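Local coordinates for protein ATP-dependent RNA helicase HrpB (Escherichia coli, PDB 6EUD) that hydrolyses ATP to ADP and phosphate and binds single-stranded RNA as a bacterial DEAH/RHA-type RNA helicase, at residues A[39-44]-A[69-74]; A[51-56]-A[95-100]; A[85-90]-A[101-106]; A[110-115]-A[368-373]; A[118-123]-A[151-156]. All coordinates share one frame; numbering follows the deposited sequence.

Interaction 1: A[39-44]-A[69-74]; sequences WLPLQL and QRLAEL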
# COMPACT_ATOMS: atom_id res chain seq x y z
N TRP A 39 11.21 21.59 -27.04
CA TRP A 39 12.13 22.65 -27.38
C TRP A 39 13.25 22.72 -26.38
O TRP A 39 14.40 22.46 -26.72
CB TRP A 39 11.41 24.00 -27.46
CG TRP A 39 12.23 25.07 -28.10
CD1 TRP A 39 12.48 25.21 -29.42
CD2 TRP A 39 12.88 26.16 -27.44
NE1 TRP A 39 13.26 26.32 -29.64
CE2 TRP A 39 13.52 26.93 -28.44
CE3 TRP A 39 12.99 26.57 -26.10
CZ2 TRP A 39 14.26 28.08 -28.15
CZ3 TRP A 39 13.73 27.73 -25.82
CH2 TRP A 39 14.35 28.46 -26.84
N LEU A 40 12.91 23.04 -25.14
CA LEU A 40 13.88 23.36 -24.09
C LEU A 40 15.12 22.44 -23.96
O LEU A 40 16.22 22.93 -23.68
CB LEU A 40 13.17 23.43 -22.74
CG LEU A 40 13.98 23.98 -21.57
CD1 LEU A 40 14.74 25.25 -21.95
CD2 LEU A 40 13.08 24.25 -20.39
N PRO A 41 14.97 21.11 -24.17
CA PRO A 41 16.16 20.25 -24.08
C PRO A 41 17.37 20.66 -24.95
O PRO A 41 18.48 20.71 -24.43
CB PRO A 41 15.63 18.89 -24.53
CG PRO A 41 14.23 18.90 -24.06
CD PRO A 41 13.74 20.30 -24.23
N LEU A 42 17.15 20.93 -26.23
CA LEU A 42 18.23 21.30 -27.15
C LEU A 42 19.04 22.50 -26.66
O LEU A 42 20.25 22.57 -26.88
CB LEU A 42 17.66 21.62 -28.53
CG LEU A 42 16.96 20.49 -29.28
CD1 LEU A 42 16.33 21.04 -30.55
CD2 LEU A 42 17.93 19.36 -29.58
N GLN A 43 18.38 23.45 -26.01
CA GLN A 43 19.03 24.70 -25.61
C GLN A 43 19.86 24.53 -24.33
O GLN A 43 20.78 25.30 -24.07
CB GLN A 43 18.01 25.84 -25.45
CG GLN A 43 17.29 26.30 -26.76
CD GLN A 43 16.58 25.19 -27.54
OE1 GLN A 43 16.45 24.06 -27.07
NE2 GLN A 43 16.17 25.50 -28.76
N LEU A 44 19.54 23.51 -23.55
CA LEU A 44 20.37 23.12 -22.42
C LEU A 44 21.53 22.25 -22.91
O LEU A 44 22.57 22.14 -22.26
CB LEU A 44 19.53 22.38 -21.37
CG LEU A 44 18.28 23.11 -20.86
CD1 LEU A 44 17.63 22.37 -19.72
CD2 LEU A 44 18.60 24.52 -20.44
N GLN A 69 11.20 12.34 -31.39
CA GLN A 69 11.02 12.52 -32.83
C GLN A 69 10.77 14.00 -33.19
O GLN A 69 11.30 14.50 -34.19
CB GLN A 69 9.86 11.65 -33.34
CG GLN A 69 9.59 11.78 -34.83
CD GLN A 69 8.61 12.90 -35.16
OE1 GLN A 69 7.92 13.42 -34.28
NE2 GLN A 69 8.55 13.28 -36.43
N ARG A 70 9.97 14.68 -32.38
CA ARG A 70 9.64 16.08 -32.64
C ARG A 70 10.83 16.99 -32.42
O ARG A 70 11.03 17.95 -33.17
CB ARG A 70 8.48 16.54 -31.76
CG ARG A 70 7.12 16.02 -32.21
CD ARG A 70 6.06 17.09 -32.04
NE ARG A 70 6.58 18.41 -32.37
CZ ARG A 70 6.77 18.86 -33.60
NH1 ARG A 70 6.50 18.09 -34.65
NH2 ARG A 70 7.24 20.09 -33.80
N LEU A 71 11.62 16.69 -31.40
CA LEU A 71 12.80 17.49 -31.07
C LEU A 71 13.93 17.24 -32.08
O LEU A 71 14.83 18.07 -32.23
CB LEU A 71 13.26 17.18 -29.64
CG LEU A 71 14.35 18.02 -28.98
CD1 LEU A 71 13.74 18.99 -27.97
CD2 LEU A 71 15.34 17.12 -28.29
N ALA A 72 13.86 16.11 -32.77
CA ALA A 72 14.83 15.77 -33.81
C ALA A 72 14.59 16.59 -35.08
O ALA A 72 15.53 16.92 -35.80
CB ALA A 72 14.78 14.27 -34.11
N GLU A 73 13.33 16.89 -35.37
CA GLU A 73 12.97 17.69 -36.53
C GLU A 73 13.54 19.10 -36.43
O GLU A 73 13.84 19.73 -37.45
CB GLU A 73 11.45 17.76 -36.71
CG GLU A 73 10.80 16.42 -37.02
CD GLU A 73 9.29 16.49 -37.01
OE1 GLU A 73 8.74 17.61 -37.07
OE2 GLU A 73 8.64 15.42 -36.93
N LEU A 74 13.69 19.60 -35.21
CA LEU A 74 14.22 20.94 -34.98
C LEU A 74 15.68 21.03 -35.41
O LEU A 74 16.13 22.05 -35.93
CB LEU A 74 14.08 21.35 -33.52
CG LEU A 74 12.70 21.87 -33.09
CD1 LEU A 74 12.85 22.92 -31.99
CD2 LEU A 74 11.94 22.45 -34.28
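Leu42 and Leu71 interlock at the centre of this contact, their side chains running past each other in opposite directions with Leu42 CG 3.6 Å from Leu71 CG. Leu42 CD2 lies against Leu71 CD2, while the other branch, Leu42 CD1, turns to Leu74 and comes 3.7 Å from Leu74 CB. Leu71 has CG anti to its backbone N (chi1 -171°), which carries CD1 onto the start of helix 40-45: Leu71 CD1 is 3.7 Å from Trp39 N and 3.9 Å from Pro41 CB. At the solvent side Leu74 CD1 meets the indole edge of Trp39 near the ring plane, 3.5 Å from Trp39 CD1, the two side chains crossing at about a right angle. These apolar touches join two helices of the P-loop NTPase core, the one that follows the predicted ATP-binding loop and helix 61-74. Their short axes pass 10.5 Å apart at an angle of 56°, a distance that side chains must bridge. With alanine in place of Leu42, Leu71 and Leu74 would probably lose the branched group lying between them, opening a gap between the helices. Further out, Leu42 and Leu71 both rest on Val83 of strand 83-87, and Leu42 also touches Leu75. On the far side of helix 40-45, Leu40 and Leu44 pack on helix 13-20, which backs the short helix from behind.

Interaction 2: A[51-56]-A[95-100]; sequences NGKIIL and PNTRLE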
# COMPACT_ATOMS: atom_id res chain seq x y z
N ASN A 51 27.55 19.80 -18.89
CA ASN A 51 28.67 18.98 -19.35
C ASN A 51 28.29 17.54 -19.69
O ASN A 51 28.04 16.73 -18.79
CB ASN A 51 29.79 18.98 -18.31
CG ASN A 51 30.58 20.28 -18.29
OD1 ASN A 51 30.09 21.33 -18.72
ND2 ASN A 51 31.81 20.22 -17.80
N GLY A 52 28.28 17.21 -20.98
CA GLY A 52 28.07 15.85 -21.42
C GLY A 52 26.67 15.54 -21.93
O GLY A 52 26.11 16.30 -22.73
N LYS A 53 26.13 14.42 -21.47
CA LYS A 53 24.84 13.91 -21.93
C LYS A 53 23.69 14.44 -21.08
O LYS A 53 23.88 14.84 -19.94
CB LYS A 53 24.85 12.38 -21.90
CG LYS A 53 24.74 11.74 -23.27
CD LYS A 53 25.65 10.53 -23.33
CE LYS A 53 25.36 9.67 -24.56
NZ LYS A 53 25.15 10.48 -25.77
N ILE A 54 22.49 14.44 -21.66
CA ILE A 54 21.27 14.81 -20.93
C ILE A 54 20.22 13.72 -21.09
O ILE A 54 19.95 13.28 -22.20
CB ILE A 54 20.66 16.13 -21.43
CG1 ILE A 54 21.70 17.25 -21.40
CG2 ILE A 54 19.42 16.48 -20.62
CD1 ILE A 54 21.20 18.55 -22.00
N ILE A 55 19.65 13.27 -19.97
CA ILE A 55 18.61 12.25 -20.02
C ILE A 55 17.24 12.87 -19.78
O ILE A 55 17.06 13.67 -18.85
CB ILE A 55 18.84 11.14 -19.00
CG1 ILE A 55 20.29 10.63 -19.04
CG2 ILE A 55 17.88 9.99 -19.26
CD1 ILE A 55 20.65 9.89 -20.29
N LEU A 56 16.27 12.49 -20.61
CA LEU A 56 14.91 13.01 -20.50
C LEU A 56 13.91 11.88 -20.29
O LEU A 56 13.55 11.17 -21.24
CB LEU A 56 14.53 13.80 -21.76
CG LEU A 56 13.14 14.41 -21.78
CD1 LEU A 56 12.96 15.38 -20.63
CD2 LEU A 56 12.88 15.10 -23.11
N PRO A 95 26.83 6.56 -31.29
CA PRO A 95 28.10 7.10 -30.75
C PRO A 95 28.02 8.60 -30.83
O PRO A 95 28.95 9.35 -30.51
CB PRO A 95 29.15 6.56 -31.71
CG PRO A 95 28.42 6.48 -33.01
CD PRO A 95 27.01 6.07 -32.67
N ASN A 96 26.80 8.99 -31.15
CA ASN A 96 26.35 10.19 -31.75
C ASN A 96 25.70 11.01 -30.69
O ASN A 96 26.14 12.12 -30.42
CB ASN A 96 25.36 9.74 -32.85
CG ASN A 96 24.52 10.84 -33.47
OD1 ASN A 96 24.19 11.81 -32.84
ND2 ASN A 96 24.13 10.64 -34.71
N THR A 97 24.67 10.43 -30.07
CA THR A 97 23.67 11.13 -29.26
C THR A 97 24.25 11.98 -28.13
O THR A 97 25.39 11.79 -27.71
CB THR A 97 22.68 10.09 -28.69
OG1 THR A 97 22.35 9.14 -29.71
CG2 THR A 97 21.41 10.76 -28.26
N ARG A 98 23.46 12.93 -27.64
CA ARG A 98 23.82 13.65 -26.43
C ARG A 98 22.58 13.80 -25.56
O ARG A 98 22.67 14.10 -24.37
CB ARG A 98 24.45 15.00 -26.76
CG ARG A 98 25.90 14.89 -27.22
CD ARG A 98 26.50 16.25 -27.44
NE ARG A 98 26.29 17.09 -26.26
CZ ARG A 98 26.54 18.39 -26.23
NH1 ARG A 98 27.00 19.02 -27.31
NH2 ARG A 98 26.31 19.08 -25.11
N LEU A 99 21.42 13.56 -26.17
CA LEU A 99 20.14 13.70 -25.50
C LEU A 99 19.32 12.43 -25.71
O LEU A 99 18.88 12.15 -26.83
CB LEU A 99 19.39 14.93 -26.02
CG LEU A 99 18.09 15.43 -25.39
CD1 LEU A 99 16.87 14.68 -25.92
CD2 LEU A 99 18.15 15.34 -23.88
N GLU A 100 19.13 11.67 -24.64
CA GLU A 100 18.35 10.44 -24.72
C GLU A 100 17.00 10.64 -24.02
O GLU A 100 16.92 11.23 -22.95
CB GLU A 100 19.13 9.28 -24.10
CG GLU A 100 20.42 8.96 -24.85
CD GLU A 100 21.20 7.79 -24.26
OE1 GLU A 100 20.83 7.31 -23.16
OE2 GLU A 100 22.19 7.34 -24.88
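Segments 51-56 and 95-100 pair as parallel strands, Ile54 opposite Leu99 and Ile55 opposite Glu100, through three backbone hydrogen bonds: Ile54 N to Arg98 O (2.7 Å), Glu100 N to Ile54 O (3.0 Å) and Leu56 N to Glu100 O (2.7 Å). The CA atoms of the bridged residues bear this out, Ile54 CA lying 4.8 Å from Leu99 CA. On the face bearing Ile54 and Leu99, Leu99 CD2 reaches across to Ile54 CB at 3.6 Å. With CG swung anti to the backbone N (chi1 -172°), Leu99 lays this same CD2 over the neighbouring strand, 3.2 Å from Ile54 O. On the other face Ile55 and Glu100 lie side by side and point the same way, Ile55 CD1 being 3.9 Å from Glu100 OE1. That carboxylate is buried, and its OE1 forms a salt bridge with Arg86 NE on strand 83-87. At the strand start the aliphatic part of Lys53 runs beside the Arg98 carbonyl, with Lys53 CG 3.3 Å from Arg98 O. Such parallel pairing belongs to the central sheet of the RecA-like helicase domain. Strand 53-57 is bonded on its other edge to strand 120-125. The face of Ile54 and Leu99 is roofed by helices 40-45 and 61-74, through Leu45 and Leu71, and Leu56 packs on Pro41 and Val67 of the same two helices.

Interaction 3: A[85-90]-A[101-106]; sequences YRMRAQ and VVTEGV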
# COMPACT_ATOMS: atom_id res chain seq x y z
N TYR A 85 16.29 7.84 -28.05
CA TYR A 85 15.31 7.35 -27.09
C TYR A 85 15.62 5.90 -26.70
O TYR A 85 16.30 5.18 -27.45
CB TYR A 85 13.88 7.48 -27.66
CG TYR A 85 13.58 6.61 -28.87
CD1 TYR A 85 13.22 5.27 -28.71
CD2 TYR A 85 13.65 7.12 -30.16
CE1 TYR A 85 12.96 4.46 -29.80
CE2 TYR A 85 13.38 6.32 -31.26
CZ TYR A 85 13.03 4.99 -31.07
OH TYR A 85 12.77 4.18 -32.16
N ARG A 86 15.15 5.49 -25.52
CA ARG A 86 15.24 4.09 -25.07
C ARG A 86 13.92 3.65 -24.45
O ARG A 86 13.29 4.40 -23.70
CB ARG A 86 16.37 3.92 -24.05
CG ARG A 86 17.75 4.19 -24.58
CD ARG A 86 18.78 4.06 -23.48
NE ARG A 86 20.08 4.54 -23.93
CZ ARG A 86 20.97 3.77 -24.54
NH1 ARG A 86 20.69 2.50 -24.78
NH2 ARG A 86 22.13 4.28 -24.93
N MET A 87 13.50 2.42 -24.73
CA MET A 87 12.26 1.88 -24.17
C MET A 87 12.49 0.48 -23.57
O MET A 87 13.61 -0.02 -23.56
CB MET A 87 11.17 1.84 -25.24
CG MET A 87 10.61 3.21 -25.62
SD MET A 87 10.56 3.52 -27.40
CE MET A 87 9.74 2.05 -28.01
N ARG A 88 11.41 -0.14 -23.08
CA ARG A 88 11.51 -1.46 -22.47
C ARG A 88 11.89 -2.56 -23.47
O ARG A 88 12.47 -3.57 -23.09
CB ARG A 88 10.20 -1.83 -21.77
CG ARG A 88 10.28 -3.12 -20.95
CD ARG A 88 9.13 -3.25 -19.97
NE ARG A 88 7.98 -3.93 -20.55
CZ ARG A 88 6.88 -4.25 -19.88
NH1 ARG A 88 6.77 -3.95 -18.59
NH2 ARG A 88 5.88 -4.87 -20.50
N ALA A 89 11.55 -2.36 -24.74
CA ALA A 89 11.83 -3.37 -25.75
C ALA A 89 12.33 -2.76 -27.04
O ALA A 89 12.12 -3.33 -28.10
CB ALA A 89 10.59 -4.23 -26.02
N GLN A 90 12.99 -1.61 -26.94
CA GLN A 90 13.58 -0.95 -28.11
C GLN A 90 14.64 0.09 -27.72
O GLN A 90 14.46 0.83 -26.76
CB GLN A 90 12.48 -0.29 -28.94
CG GLN A 90 13.00 0.49 -30.14
CD GLN A 90 11.92 0.77 -31.16
OE1 GLN A 90 10.78 0.30 -31.03
NE2 GLN A 90 12.26 1.52 -32.20
N VAL A 101 15.94 10.16 -24.66
CA VAL A 101 14.59 10.28 -24.12
C VAL A 101 14.09 8.90 -23.72
O VAL A 101 13.66 8.12 -24.56
CB VAL A 101 13.60 10.90 -25.14
CG1 VAL A 101 12.25 11.15 -24.48
CG2 VAL A 101 14.17 12.20 -25.71
N VAL A 102 14.14 8.61 -22.42
CA VAL A 102 13.89 7.27 -21.92
C VAL A 102 12.52 7.14 -21.24
O VAL A 102 11.90 8.14 -20.88
CB VAL A 102 14.99 6.85 -20.93
CG1 VAL A 102 16.36 6.98 -21.59
CG2 VAL A 102 14.93 7.70 -19.66
N THR A 103 12.07 5.90 -21.06
CA THR A 103 10.82 5.58 -20.39
C THR A 103 10.72 4.11 -20.00
O THR A 103 11.62 3.33 -20.29
CB THR A 103 9.61 5.89 -21.25
OG1 THR A 103 8.42 5.57 -20.52
CG2 THR A 103 9.66 5.03 -22.51
N GLU A 104 9.61 3.74 -19.37
CA GLU A 104 9.34 2.35 -18.98
C GLU A 104 10.43 1.71 -18.12
O GLU A 104 10.83 0.57 -18.37
CB GLU A 104 9.12 1.49 -20.23
CG GLU A 104 7.86 1.85 -20.99
CD GLU A 104 7.69 1.03 -22.25
OE1 GLU A 104 6.54 0.65 -22.53
OE2 GLU A 104 8.69 0.78 -22.96
N GLY A 105 10.89 2.44 -17.11
CA GLY A 105 11.87 1.93 -16.16
C GLY A 105 13.31 1.95 -16.65
O GLY A 105 14.20 1.51 -15.93
N VAL A 106 13.53 2.44 -17.87
CA VAL A 106 14.88 2.46 -18.45
C VAL A 106 15.83 3.31 -17.59
O VAL A 106 16.97 2.91 -17.34
CB VAL A 106 14.86 2.99 -19.90
CG1 VAL A 106 16.26 3.40 -20.35
CG2 VAL A 106 14.28 1.95 -20.85
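Val101 opens the contact through its carbonyl, which takes the hydrogen bond from Arg86 N (Val101 O to Arg86 N, 3.2 Å). Tyr85 and Val101 pair in parallel on one face, and Arg86 and Val102 on the other, where Val102 CG1 lies 3.9 Å from Arg86 CB. Thr103 N gives a weak hydrogen bond to Arg86 O, and Thr103 CG2 packs 3.7 Å from Met87 CG; Thr103 OG1 is bonded to Glu58 O instead. Beyond this, a type I' turn from Thr103 to Val106 leads into helix 106-113. Glu104, within this turn, is extended beyond CG, and its OE2 accepts a hydrogen bond from Arg88 N at 2.9 Å with an N-H...O angle of 165°, on the anti side of the carboxylate and 23° from its plane. Val106, starting the helix, sets CG1 3.7 Å from Arg86 CB, and its CG2 3.4 Å from Met87 O. The two oxygens of Glu104 thus have separate tasks: OE2 holds the backbone at Arg88, while OE1 makes a salt bridge with Arg61 NH1. A glutamine here has no charge, and Arg61 would probably be left without its mate. A carboxylate engaged on both oxygens is likely to stay ionised, and it fastens the two chain segments together past the last backbone bond between them.

Interaction 4: A[110-115]-A[368-373]; sequences MIQRDP and LQWGCS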
# COMPACT_ATOMS: atom_id res chain seq x y z
N MET A 110 19.56 2.17 -16.01
CA MET A 110 20.78 2.93 -16.25
C MET A 110 21.51 3.30 -14.95
O MET A 110 22.73 3.14 -14.85
CB MET A 110 20.46 4.21 -17.04
CG MET A 110 19.91 3.93 -18.44
SD MET A 110 19.38 5.41 -19.34
CE MET A 110 20.86 6.42 -19.25
N ILE A 111 20.76 3.78 -13.97
CA ILE A 111 21.33 4.16 -12.68
C ILE A 111 21.80 2.93 -11.88
O ILE A 111 22.80 2.99 -11.17
CB ILE A 111 20.32 4.99 -11.85
CG1 ILE A 111 19.82 6.19 -12.66
CG2 ILE A 111 20.95 5.46 -10.55
CD1 ILE A 111 18.83 7.05 -11.94
N GLN A 112 21.08 1.82 -12.02
CA GLN A 112 21.46 0.59 -11.33
C GLN A 112 22.78 0.05 -11.83
O GLN A 112 23.59 -0.45 -11.05
CB GLN A 112 20.38 -0.49 -11.49
CG GLN A 112 19.11 -0.21 -10.71
CD GLN A 112 19.27 -0.43 -9.22
OE1 GLN A 112 20.37 -0.66 -8.72
NE2 GLN A 112 18.15 -0.40 -8.50
N ARG A 113 22.98 0.14 -13.15
CA ARG A 113 24.20 -0.36 -13.76
C ARG A 113 25.36 0.61 -13.59
O ARG A 113 26.49 0.19 -13.31
CB ARG A 113 24.00 -0.65 -15.25
CG ARG A 113 23.14 -1.85 -15.53
CD ARG A 113 22.83 -1.95 -17.01
NE ARG A 113 23.81 -1.25 -17.84
CZ ARG A 113 24.98 -1.76 -18.22
NH1 ARG A 113 25.34 -2.99 -17.87
NH2 ARG A 113 25.80 -1.04 -18.98
N ASP A 114 25.09 1.91 -13.76
CA ASP A 114 26.11 2.93 -13.59
C ASP A 114 25.66 3.97 -12.59
O ASP A 114 25.10 5.00 -12.97
CB ASP A 114 26.42 3.60 -14.92
CG ASP A 114 27.59 4.56 -14.82
OD1 ASP A 114 28.36 4.48 -13.84
OD2 ASP A 114 27.75 5.41 -15.73
N PRO A 115 25.91 3.69 -11.30
CA PRO A 115 25.48 4.53 -10.17
C PRO A 115 26.14 5.91 -10.13
O PRO A 115 25.73 6.77 -9.34
CB PRO A 115 25.88 3.69 -8.95
CG PRO A 115 25.99 2.30 -9.45
CD PRO A 115 26.55 2.45 -10.84
N LEU A 368 16.89 -2.61 -2.61
CA LEU A 368 17.84 -3.62 -2.10
C LEU A 368 19.06 -3.74 -3.01
O LEU A 368 20.20 -3.69 -2.54
CB LEU A 368 17.16 -4.98 -1.95
CG LEU A 368 16.15 -5.12 -0.80
CD1 LEU A 368 15.30 -6.36 -1.00
CD2 LEU A 368 16.85 -5.15 0.55
N GLN A 369 18.82 -3.88 -4.32
CA GLN A 369 19.88 -3.89 -5.33
C GLN A 369 20.67 -2.57 -5.30
O GLN A 369 21.86 -2.55 -5.55
CB GLN A 369 19.28 -4.12 -6.73
CG GLN A 369 20.30 -4.23 -7.86
CD GLN A 369 19.66 -4.17 -9.23
OE1 GLN A 369 18.49 -3.79 -9.37
NE2 GLN A 369 20.41 -4.54 -10.26
N TRP A 370 19.99 -1.47 -4.98
CA TRP A 370 20.66 -0.17 -4.89
C TRP A 370 21.58 -0.14 -3.66
O TRP A 370 22.53 0.63 -3.60
CB TRP A 370 19.64 0.97 -4.84
CG TRP A 370 20.26 2.35 -4.87
CD1 TRP A 370 20.19 3.30 -3.89
CD2 TRP A 370 21.05 2.92 -5.92
NE1 TRP A 370 20.88 4.43 -4.27
CE2 TRP A 370 21.42 4.22 -5.51
CE3 TRP A 370 21.48 2.46 -7.17
CZ2 TRP A 370 22.20 5.07 -6.31
CZ3 TRP A 370 22.25 3.30 -7.96
CH2 TRP A 370 22.60 4.59 -7.52
N GLY A 371 21.28 -1.00 -2.69
CA GLY A 371 22.09 -1.11 -1.50
C GLY A 371 21.40 -0.50 -0.30
O GLY A 371 21.96 -0.42 0.79
N CYS A 372 20.17 -0.07 -0.51
CA CYS A 372 19.37 0.54 0.54
C CYS A 372 18.76 -0.55 1.43
O CYS A 372 18.06 -1.44 0.93
CB CYS A 372 18.28 1.43 -0.09
SG CYS A 372 17.31 2.43 1.04
N SER A 373 19.04 -0.49 2.73
CA SER A 373 18.51 -1.51 3.64
C SER A 373 17.09 -1.17 4.13
O SER A 373 16.33 -2.07 4.48
CB SER A 373 19.46 -1.70 4.84
OG SER A 373 19.69 -0.49 5.53
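The Gln112 amide, stacked on that of Gln369, gives its NE2 to a hydrogen bond with Glu366 O, one turn before Trp370 in helix 361-370, and this bond sets the amide against the end of that helix. In the stack the two amide planes are 18° apart, and Gln112 CD is 3.5 Å from Gln369 OE1. The amide oxygen faces the indole of Trp370, Gln112 OE1 lying in the ring plane at the edge, 3.7 Å from Trp370 CE3, with the amide turned 79° to the ring. A bend at chi2 (-74°) in Gln112 brings its amide to both neighbours. The six-membered ring of Trp370 also meets the last turn of helix 106-113: Trp370 CZ3 is 3.3 Å from Ile111 O, and Trp370 CH2 is 3.6 Å from Ile111 CG2. Pro115, just beyond that helix, puts its CB 3.7 Å from Trp370 CH2. Helix 361-370 ends directly after the tryptophan, in a Schellman motif at Gly371. The contact spans the ATP-binding and C-terminal helicase regions, joining the ends of two helices far apart in sequence. Helix 133-145 completes the setting, since Leu141 touches both Ile111 and Trp370, and Asp144 touches the indole as well.

Interaction 5: A[118-123]-A[151-156]; sequences SGVGLV and DDLKLL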
# COMPACT_ATOMS: atom_id res chain seq x y z
N SER A 118 28.34 7.93 -15.59
CA SER A 118 29.51 8.51 -16.24
C SER A 118 29.18 9.21 -17.55
O SER A 118 28.43 8.68 -18.37
CB SER A 118 30.56 7.41 -16.48
OG SER A 118 30.86 6.72 -15.28
N GLY A 119 29.73 10.40 -17.74
CA GLY A 119 29.46 11.19 -18.93
C GLY A 119 28.21 12.05 -18.84
O GLY A 119 28.13 13.10 -19.47
N VAL A 120 27.23 11.61 -18.04
CA VAL A 120 25.98 12.34 -17.88
C VAL A 120 26.15 13.55 -16.95
O VAL A 120 26.74 13.43 -15.88
CB VAL A 120 24.86 11.44 -17.29
CG1 VAL A 120 23.51 12.15 -17.35
CG2 VAL A 120 24.82 10.10 -18.01
N GLY A 121 25.63 14.70 -17.36
CA GLY A 121 25.72 15.91 -16.56
C GLY A 121 24.38 16.46 -16.08
O GLY A 121 24.28 17.06 -15.01
N LEU A 122 23.34 16.25 -16.87
CA LEU A 122 22.01 16.73 -16.50
C LEU A 122 20.94 15.70 -16.78
O LEU A 122 20.88 15.12 -17.86
CB LEU A 122 21.69 18.03 -17.24
CG LEU A 122 20.21 18.39 -17.29
CD1 LEU A 122 19.66 18.74 -15.90
CD2 LEU A 122 19.97 19.53 -18.28
N VAL A 123 20.09 15.47 -15.79
CA VAL A 123 18.93 14.61 -15.99
C VAL A 123 17.65 15.44 -15.85
O VAL A 123 17.54 16.28 -14.94
CB VAL A 123 18.92 13.43 -15.00
CG1 VAL A 123 17.76 12.51 -15.28
CG2 VAL A 123 20.23 12.65 -15.10
N ASP A 151 28.70 15.59 -7.52
CA ASP A 151 28.18 16.88 -7.06
C ASP A 151 28.15 17.89 -8.20
O ASP A 151 27.90 19.08 -7.99
CB ASP A 151 29.01 17.42 -5.87
CG ASP A 151 30.48 17.66 -6.23
OD1 ASP A 151 30.98 17.06 -7.20
OD2 ASP A 151 31.13 18.46 -5.52
N ASP A 152 28.38 17.40 -9.41
CA ASP A 152 28.38 18.19 -10.64
C ASP A 152 27.16 17.85 -11.48
O ASP A 152 26.81 18.57 -12.41
CB ASP A 152 29.63 17.90 -11.45
CG ASP A 152 29.67 16.48 -11.95
OD1 ASP A 152 29.95 15.56 -11.15
OD2 ASP A 152 29.36 16.27 -13.14
N LEU A 153 26.56 16.70 -11.18
CA LEU A 153 25.38 16.21 -11.90
C LEU A 153 24.15 17.07 -11.60
O LEU A 153 23.59 17.00 -10.51
CB LEU A 153 25.11 14.75 -11.54
CG LEU A 153 23.80 14.13 -12.06
CD1 LEU A 153 23.81 13.96 -13.58
CD2 LEU A 153 23.50 12.81 -11.37
N LYS A 154 23.73 17.87 -12.58
CA LYS A 154 22.60 18.78 -12.38
C LYS A 154 21.29 18.04 -12.59
O LYS A 154 21.29 16.92 -13.10
CB LYS A 154 22.69 19.97 -13.34
CG LYS A 154 23.97 20.76 -13.20
CD LYS A 154 24.04 21.84 -14.26
CE LYS A 154 25.37 22.58 -14.19
NZ LYS A 154 25.45 23.64 -15.25
N LEU A 155 20.18 18.66 -12.21
CA LEU A 155 18.89 17.98 -12.23
C LEU A 155 17.72 18.93 -12.50
O LEU A 155 17.45 19.84 -11.70
CB LEU A 155 18.68 17.24 -10.90
CG LEU A 155 17.50 16.29 -10.77
CD1 LEU A 155 17.61 15.23 -11.83
CD2 LEU A 155 17.47 15.69 -9.38
N LEU A 156 17.02 18.71 -13.61
CA LEU A 156 15.86 19.54 -13.95
C LEU A 156 14.53 18.81 -13.81
O LEU A 156 14.23 17.85 -14.53
CB LEU A 156 15.99 20.07 -15.38
CG LEU A 156 14.82 20.95 -15.83
CD1 LEU A 156 14.60 22.11 -14.86
CD2 LEU A 156 15.10 21.48 -17.22
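Val123 and Leu153 meet on the face of the strand pair that turns to helix 133-145, with Val123 CG2 4.1 Å from Leu153 CD1. The same methyl, Leu153 CD1, lies 4.2 Å from Val120 CG1, so one leucine branch serves two valines; Leu153 CG stands anti to the backbone N (chi1 172°), which directs that branch across to segment 118-123. Farther along the face, Leu155 CD1 reaches Val123 CB at 3.9 Å. On the opposite face Leu122 CD1 leans over the neighbouring strand, 3.9 Å from Leu156 CB. Between the two faces runs the parallel backbone pairing, Leu122 opposite Lys154 and Val123 opposite Leu155. Three backbone hydrogen bonds hold it: Lys154 N to Gly121 O is short at 2.6 Å and Leu156 N to Val123 O measures 2.8 Å, while Val123 N to Lys154 O is longer at 3.3 Å. The axes of strands 120-123 and 154-156 are 24° apart, as in a twisted sheet. At the polar edge Lys154 is extended beyond CG and carries its NZ away from the contact to a salt bridge with Asp21, and Asp152 OD2 makes one with Arg150 NH2. Arg150 NH2 also bonds Val120 O, linking the loop before strand 154-159 back to the first strand. The two strands and helix 133-145 form a beta-alpha-beta unit, and strand 120-125 leads directly into the DEFH box. The helix packs through Leu142 on Val123 and Leu155, whereas Leu44 of helix 40-45 lies against Leu122 and Leu156, and strand 53-57 borders strand 120-125 on its other edge.

How the interactions relate
From the N terminus, interaction 1 closes the first loop, bringing helix 61-74 back to helix 40-45. Interaction 2 crosses it, since strand 53-57 lies inside that loop and pairs with strand 99-102 outside; the two touch where Leu71 meets Leu99. Interaction 3 crosses interaction 2 in turn and shares strand 99-102, with Leu56 O probably hydrogen-bonded to Val102 N where they join. Interaction 5 follows in series and extends the same sheet, Ile55 N meeting Leu122 O. It is nested in the long loop that interaction 4 closes from helix 106-113 to helix 361-370. Interactions 1, 2, 3 and 5 thus build one helicase region, and interaction 4 ties it to the next.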